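Local structure of Two-component system sensor histidine kinase (Bacteroides thetaiotaomicron, 3OTT) at residues G340-L345 and H372-H377; D357-R362 and A400-I405. The protein probably acts as a membrane sensor histidine kinase regulating transcription, of which this chain is the extracellular part, built of beta-propellers and a beta-sandwich. One frame throughout, in Å; residues are numbered along the deposited sequence.

Interaction 1: G340-L345 and H372-H377; sequences GGANGL and HNRIRH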
loop_
_atom_site.group_PDB
_atom_site.type_symbol
_atom_site.label_atom_id
_atom_site.label_comp_id
_atom_site.label_asym_id
_atom_site.label_seq_id
_atom_site.Cartn_x
_atom_site.Cartn_y
_atom_site.Cartn_z
ATOM N N GLY B 340 3.738 -19.007 0.613
ATOM C CA GLY B 340 4.643 -18.628 -0.503
ATOM C C GLY B 340 4.025 -18.989 -1.849
ATOM O O GLY B 340 3.058 -19.787 -1.947
ATOM N N GLY B 341 4.596 -18.432 -2.896
ATOM C CA GLY B 341 4.151 -18.742 -4.244
ATOM C C GLY B 341 5.011 -18.069 -5.285
ATOM O O GLY B 341 6.202 -18.123 -5.193
ATOM N N ALA B 342 4.401 -17.367 -6.218
ATOM C CA ALA B 342 5.118 -16.785 -7.368
ATOM C C ALA B 342 6.045 -15.704 -6.909
ATOM O O ALA B 342 7.098 -15.535 -7.476
ATOM C CB ALA B 342 4.120 -16.183 -8.361
ATOM N N ASN B 343 5.638 -14.907 -5.922
ATOM C CA ASN B 343 6.409 -13.713 -5.582
ATOM C C ASN B 343 7.043 -13.789 -4.206
ATOM O O ASN B 343 6.892 -12.840 -3.415
ATOM C CB ASN B 343 5.519 -12.450 -5.633
ATOM C CG ASN B 343 6.360 -11.124 -5.646
ATOM O OD1 ASN B 343 7.550 -11.107 -6.051
ATOM N ND2 ASN B 343 5.741 -10.022 -5.186
ATOM N N GLY B 344 7.730 -14.894 -3.897
ATOM C CA GLY B 344 8.433 -14.995 -2.607
ATOM C C GLY B 344 7.637 -15.630 -1.460
ATOM O O GLY B 344 6.548 -16.206 -1.654
ATOM N N LEU B 345 8.158 -15.517 -0.247
ATOM C CA LEU B 345 7.660 -16.321 0.860
ATOM C C LEU B 345 7.454 -15.462 2.104
ATOM O O LEU B 345 8.376 -14.795 2.572
ATOM C CB LEU B 345 8.668 -17.456 1.154
ATOM C CG LEU B 345 8.463 -18.420 2.328
ATOM C CD1 LEU B 345 7.273 -19.359 2.173
ATOM C CD2 LEU B 345 9.757 -19.263 2.623
ATOM N N HIS B 372 15.548 -17.204 -5.190
ATOM C CA HIS B 372 14.529 -17.159 -6.280
ATOM C C HIS B 372 13.169 -16.919 -5.654
ATOM O O HIS B 372 12.883 -17.430 -4.564
ATOM C CB HIS B 372 14.439 -18.487 -7.058
ATOM C CG HIS B 372 13.962 -18.352 -8.473
ATOM N ND1 HIS B 372 12.639 -18.139 -8.813
ATOM C CD2 HIS B 372 14.634 -18.403 -9.642
ATOM C CE1 HIS B 372 12.524 -18.043 -10.127
ATOM N NE2 HIS B 372 13.716 -18.200 -10.657
ATOM N N ASN B 373 12.312 -16.171 -6.356
ATOM C CA ASN B 373 10.976 -15.883 -5.856
ATOM C C ASN B 373 9.963 -17.035 -5.934
ATOM O O ASN B 373 8.987 -17.083 -5.145
ATOM C CB ASN B 373 10.422 -14.658 -6.598
ATOM C CG ASN B 373 10.981 -13.371 -6.043
ATOM O OD1 ASN B 373 11.494 -13.345 -4.932
ATOM N ND2 ASN B 373 10.912 -12.327 -6.800
ATOM N N ARG B 374 10.159 -17.928 -6.881
ATOM C CA ARG B 374 9.149 -18.928 -7.174
ATOM C C ARG B 374 9.308 -20.125 -6.212
ATOM O O ARG B 374 10.250 -20.893 -6.305
ATOM C CB ARG B 374 9.211 -19.330 -8.655
ATOM C CG ARG B 374 8.076 -20.211 -9.156
ATOM C CD ARG B 374 7.850 -20.117 -10.701
ATOM N NE ARG B 374 7.469 -18.795 -11.173
ATOM C CZ ARG B 374 6.231 -18.300 -11.174
ATOM N NH1 ARG B 374 5.157 -19.021 -10.748
ATOM N NH2 ARG B 374 6.053 -17.075 -11.626
ATOM N N ILE B 375 8.396 -20.214 -5.257
ATOM C CA ILE B 375 8.406 -21.203 -4.203
ATOM C C ILE B 375 7.549 -22.332 -4.733
ATOM O O ILE B 375 6.459 -22.079 -5.316
ATOM C CB ILE B 375 7.682 -20.653 -2.944
ATOM C CG1 ILE B 375 8.275 -19.288 -2.498
ATOM C CG2 ILE B 375 7.772 -21.693 -1.815
ATOM C CD1 ILE B 375 9.740 -19.316 -2.385
ATOM N N ARG B 376 8.022 -23.563 -4.565
ATOM C CA ARG B 376 7.303 -24.741 -5.080
ATOM C C ARG B 376 6.914 -25.728 -3.959
ATOM O O ARG B 376 5.997 -26.502 -4.116
ATOM C CB ARG B 376 8.093 -25.415 -6.214
ATOM C CG ARG B 376 8.761 -24.434 -7.179
ATOM C CD ARG B 376 9.110 -24.946 -8.532
ATOM N NE ARG B 376 7.899 -25.072 -9.232
ATOM C CZ ARG B 376 7.515 -24.483 -10.366
ATOM N NH1 ARG B 376 8.274 -23.651 -11.107
ATOM N NH2 ARG B 376 6.297 -24.811 -10.744
ATOM N N HIS B 377 7.548 -25.636 -2.802
ATOM C CA HIS B 377 7.220 -26.540 -1.720
ATOM C C HIS B 377 7.870 -26.104 -0.430
ATOM O O HIS B 377 8.992 -25.581 -0.442
ATOM C CB HIS B 377 7.563 -28.001 -2.023
ATOM C CG HIS B 377 6.831 -28.976 -1.151
ATOM N ND1 HIS B 377 7.468 -29.998 -0.469
ATOM C CD2 HIS B 377 5.524 -29.055 -0.806
ATOM C CE1 HIS B 377 6.570 -30.687 0.219
ATOM N NE2 HIS B 377 5.380 -30.136 0.021
HETATM O O HOH W 1 8.679 -11.813 -8.411
#
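Asn373 lies against the turn at Ala342 and Asn343. Its CB lies 3.5 Å from Ala342 O, and CG stands anti to the carbonyl carbon (chi1 -79°), which carries the amide alongside that of Asn343. The two side chains point the same way with their planes almost perpendicular (88°). At the tip ND2 stops 3.7 Å short of Asn343 OD1, and a water fills in, accepting from Asn373 ND2 at 2.8 Å and donating to Asn343 OD1. OD1 of Asn373 takes the backbone N of Met363 instead, while Asn343 ND2 is bound to Gly323 O. Two backbone bonds underlie this: Ile375 N to Gly341 O (3.0 Å, nearly straight) and Gly344 N to Asn373 O (2.8 Å, more bent). They tie a beta-propeller blade, at the hairpin of strands 337-341 and 344-348, to the start of the first strand of the next blade, 375-380. A side chain at Gly344 would run into the carbonyl O of Asn343. Ile375 CG1 packs 4.1 Å from Leu345 CB. Ala342 CA lies over one face of the Arg374 guanidinium, toward its rim; NH2 of that group forms salt bridges with Asp72 and Asp113 of the second subunit and NH1 hydrogen-bonds Gln129 OE1 of that subunit.

Interaction 2: D357-R362 and A400-I405; sequences DAIWYR and ATRQFI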
loop_
_atom_site.group_PDB
_atom_site.type_symbol
_atom_site.label_atom_id
_atom_site.label_comp_id
_atom_site.label_asym_id
_atom_site.label_seq_id
_atom_site.Cartn_x
_atom_site.Cartn_y
_atom_site.Cartn_z
ATOM N N ASP B 357 3.996 -8.261 12.047
ATOM C CA ASP B 357 5.293 -8.938 12.207
ATOM C C ASP B 357 5.568 -9.929 11.067
ATOM O O ASP B 357 6.241 -10.935 11.257
ATOM C CB ASP B 357 5.342 -9.683 13.559
ATOM C CG ASP B 357 4.331 -10.836 13.650
ATOM O OD1 ASP B 357 4.299 -11.447 14.739
ATOM O OD2 ASP B 357 3.579 -11.160 12.681
ATOM N N ALA B 358 5.018 -9.635 9.904
ATOM C CA ALA B 358 5.273 -10.442 8.712
ATOM C C ALA B 358 6.696 -10.204 8.266
ATOM O O ALA B 358 7.209 -9.090 8.337
ATOM C CB ALA B 358 4.315 -10.052 7.624
ATOM N N ILE B 359 7.344 -11.255 7.813
ATOM C CA ILE B 359 8.600 -11.079 7.100
ATOM C C ILE B 359 8.449 -11.676 5.696
ATOM O O ILE B 359 7.980 -12.808 5.536
ATOM C CB ILE B 359 9.742 -11.760 7.847
ATOM C CG1 ILE B 359 9.891 -11.131 9.226
ATOM C CG2 ILE B 359 11.057 -11.652 7.087
ATOM C CD1 ILE B 359 10.797 -11.964 10.115
ATOM N N TRP B 360 8.880 -10.932 4.683
ATOM C CA TRP B 360 8.615 -11.326 3.332
ATOM C C TRP B 360 9.956 -11.500 2.639
ATOM O O TRP B 360 10.646 -10.485 2.384
ATOM C CB TRP B 360 7.789 -10.262 2.613
ATOM C CG TRP B 360 7.210 -10.733 1.289
ATOM C CD1 TRP B 360 7.676 -11.739 0.482
ATOM C CD2 TRP B 360 6.044 -10.202 0.650
ATOM N NE1 TRP B 360 6.859 -11.872 -0.615
ATOM C CE2 TRP B 360 5.841 -10.946 -0.527
ATOM C CE3 TRP B 360 5.132 -9.161 0.982
ATOM C CZ2 TRP B 360 4.783 -10.687 -1.395
ATOM C CZ3 TRP B 360 4.078 -8.895 0.123
ATOM C CH2 TRP B 360 3.904 -9.659 -1.056
ATOM N N TYR B 361 10.304 -12.776 2.373
ATOM C CA TYR B 361 11.579 -13.172 1.762
ATOM C C TYR B 361 11.438 -13.161 0.248
ATOM O O TYR B 361 10.497 -13.795 -0.318
ATOM C CB TYR B 361 11.998 -14.571 2.199
ATOM C CG TYR B 361 12.356 -14.631 3.641
ATOM C CD1 TYR B 361 11.357 -14.862 4.630
ATOM C CD2 TYR B 361 13.676 -14.425 4.064
ATOM C CE1 TYR B 361 11.678 -14.868 6.012
ATOM C CE2 TYR B 361 14.013 -14.450 5.468
ATOM C CZ TYR B 361 12.980 -14.661 6.416
ATOM O OH TYR B 361 13.242 -14.672 7.755
ATOM N N ARG B 362 12.293 -12.377 -0.409
ATOM C CA ARG B 362 12.309 -12.442 -1.871
ATOM C C ARG B 362 13.590 -12.054 -2.474
ATOM O O ARG B 362 14.456 -11.480 -1.785
ATOM C CB ARG B 362 11.197 -11.669 -2.534
ATOM C CG ARG B 362 11.240 -10.291 -2.322
ATOM C CD ARG B 362 10.084 -9.987 -1.415
ATOM N NE ARG B 362 8.960 -9.308 -2.053
ATOM C CZ ARG B 362 8.517 -8.134 -1.602
ATOM N NH1 ARG B 362 9.130 -7.570 -0.557
ATOM N NH2 ARG B 362 7.482 -7.528 -2.164
ATOM N N ALA B 400 17.439 -18.663 14.064
ATOM C CA ALA B 400 18.148 -17.717 14.944
ATOM C C ALA B 400 18.562 -16.478 14.193
ATOM O O ALA B 400 18.475 -15.392 14.731
ATOM C CB ALA B 400 19.333 -18.354 15.622
ATOM N N THR B 401 18.966 -16.615 12.932
ATOM C CA THR B 401 19.378 -15.436 12.135
ATOM C C THR B 401 18.237 -14.908 11.239
ATOM O O THR B 401 18.325 -13.799 10.657
ATOM C CB THR B 401 20.582 -15.755 11.227
ATOM O OG1 THR B 401 20.189 -16.673 10.195
ATOM C CG2 THR B 401 21.783 -16.328 12.045
ATOM N N ARG B 402 17.207 -15.720 11.079
ATOM C CA ARG B 402 16.045 -15.316 10.303
ATOM C C ARG B 402 16.414 -15.221 8.826
ATOM O O ARG B 402 15.901 -14.406 8.113
ATOM C CB ARG B 402 15.421 -14.035 10.885
ATOM C CG ARG B 402 14.682 -14.280 12.254
ATOM C CD ARG B 402 14.136 -13.008 12.977
ATOM N NE ARG B 402 15.176 -11.978 13.148
ATOM C CZ ARG B 402 15.111 -10.716 12.700
ATOM N NH1 ARG B 402 14.023 -10.255 12.083
ATOM N NH2 ARG B 402 16.133 -9.885 12.900
ATOM N N GLN B 403 17.354 -16.067 8.413
ATOM C CA GLN B 403 17.869 -16.085 7.057
ATOM C C GLN B 403 17.833 -17.525 6.524
ATOM O O GLN B 403 17.975 -18.508 7.315
ATOM C CB GLN B 403 19.296 -15.494 6.959
ATOM C CG GLN B 403 19.461 -14.002 7.351
ATOM C CD GLN B 403 18.668 -13.028 6.458
ATOM O OE1 GLN B 403 18.445 -13.273 5.266
ATOM N NE2 GLN B 403 18.234 -11.943 7.030
ATOM N N PHE B 404 17.603 -17.650 5.213
ATOM C CA PHE B 404 17.803 -18.942 4.499
ATOM C C PHE B 404 19.245 -19.227 4.141
ATOM O O PHE B 404 20.022 -18.308 3.898
ATOM C CB PHE B 404 16.907 -19.046 3.245
ATOM C CG PHE B 404 15.470 -19.231 3.610
ATOM C CD1 PHE B 404 14.968 -20.519 3.904
ATOM C CD2 PHE B 404 14.668 -18.144 3.812
ATOM C CE1 PHE B 404 13.682 -20.672 4.310
ATOM C CE2 PHE B 404 13.367 -18.297 4.234
ATOM C CZ PHE B 404 12.873 -19.541 4.485
ATOM N N ILE B 405 19.594 -20.511 4.148
ATOM C CA ILE B 405 20.909 -20.999 3.729
ATOM C C ILE B 405 20.647 -21.767 2.441
ATOM O O ILE B 405 19.818 -22.680 2.423
ATOM C CB ILE B 405 21.536 -21.984 4.763
ATOM C CG1 ILE B 405 22.054 -21.248 5.979
ATOM C CG2 ILE B 405 22.709 -22.791 4.143
ATOM C CD1 ILE B 405 21.112 -21.198 7.089
#
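Tyr361 meets the second segment in two ways, through a ring face and through its hydroxyl. Over one face comes the edge of Phe404, with CE2 sitting above the centre of the tyrosine ring, 3.8 Å from Tyr361 CG. The planes stand at 86° and the centroids are 5.1 Å apart, a T-shaped pair in which tyrosine offers the face and phenylalanine the edge. At the far end of the ring Tyr361 OH donates to Arg402 O at 2.7 Å; that carbonyl oxygen lies in the ring plane, whereas the hydroxyl sits well above the carbonyl plane, away from the lone pairs. The torsion of Tyr361, CG anti to the carbonyl carbon (chi1 -68°), sends the ring across the gap between the segments, where Tyr361 CA and Gln403 CA are 8.7 Å apart. Beside it Ile359 CD1 touches the edge of the Arg402 guanidinium, 4.1 Å from NH1, and the two side chains cross at about a right angle.

An alanine in place of Tyr361 would probably leave Arg402 O without this donor and the edge of Phe404 without the ring it rests on, opening a gap between the strands.

Further out, Tyr397 hydrogen-bonds the Tyr361 hydroxyl, Tyr368 meets the same ring edge-to-face, and Thr367 O holds Gln403 NE2. The Arg402 carbonyl itself is presented by a G1 beta bulge, in which Arg402 and Gln403 both face Asp398 and Arg402 takes a positive phi (69°). Strands 359-361 and 403-410 are each the fourth strand of a four-stranded antiparallel repeat, and the arrangement is that of neighbouring beta-propeller blades packed together through aromatic side chains at their outer strands.

Overall arrangement
The two contacts lie 13 Å apart, centre to centre, and join the same two neighbouring propeller blades. Their segments alternate along the chain: 340-345, 357-362, 372-377, then 400-405. The first two belong to adjacent strands of one sheet, 344-348 and 359-361, where Leu345 O probably accepts from Tyr361 N (2.8 Å). The other two lie on strands 375-380 and 403-410, the first and fourth of the next blade. Leu345 also bridges the contacts by packing its CD2 3.6 Å from Phe404 CZ. The same pair of blades is thus joined at two places: interaction 1 is buried and touched by the second subunit, interaction 2 is at the surface and touched by no other chain.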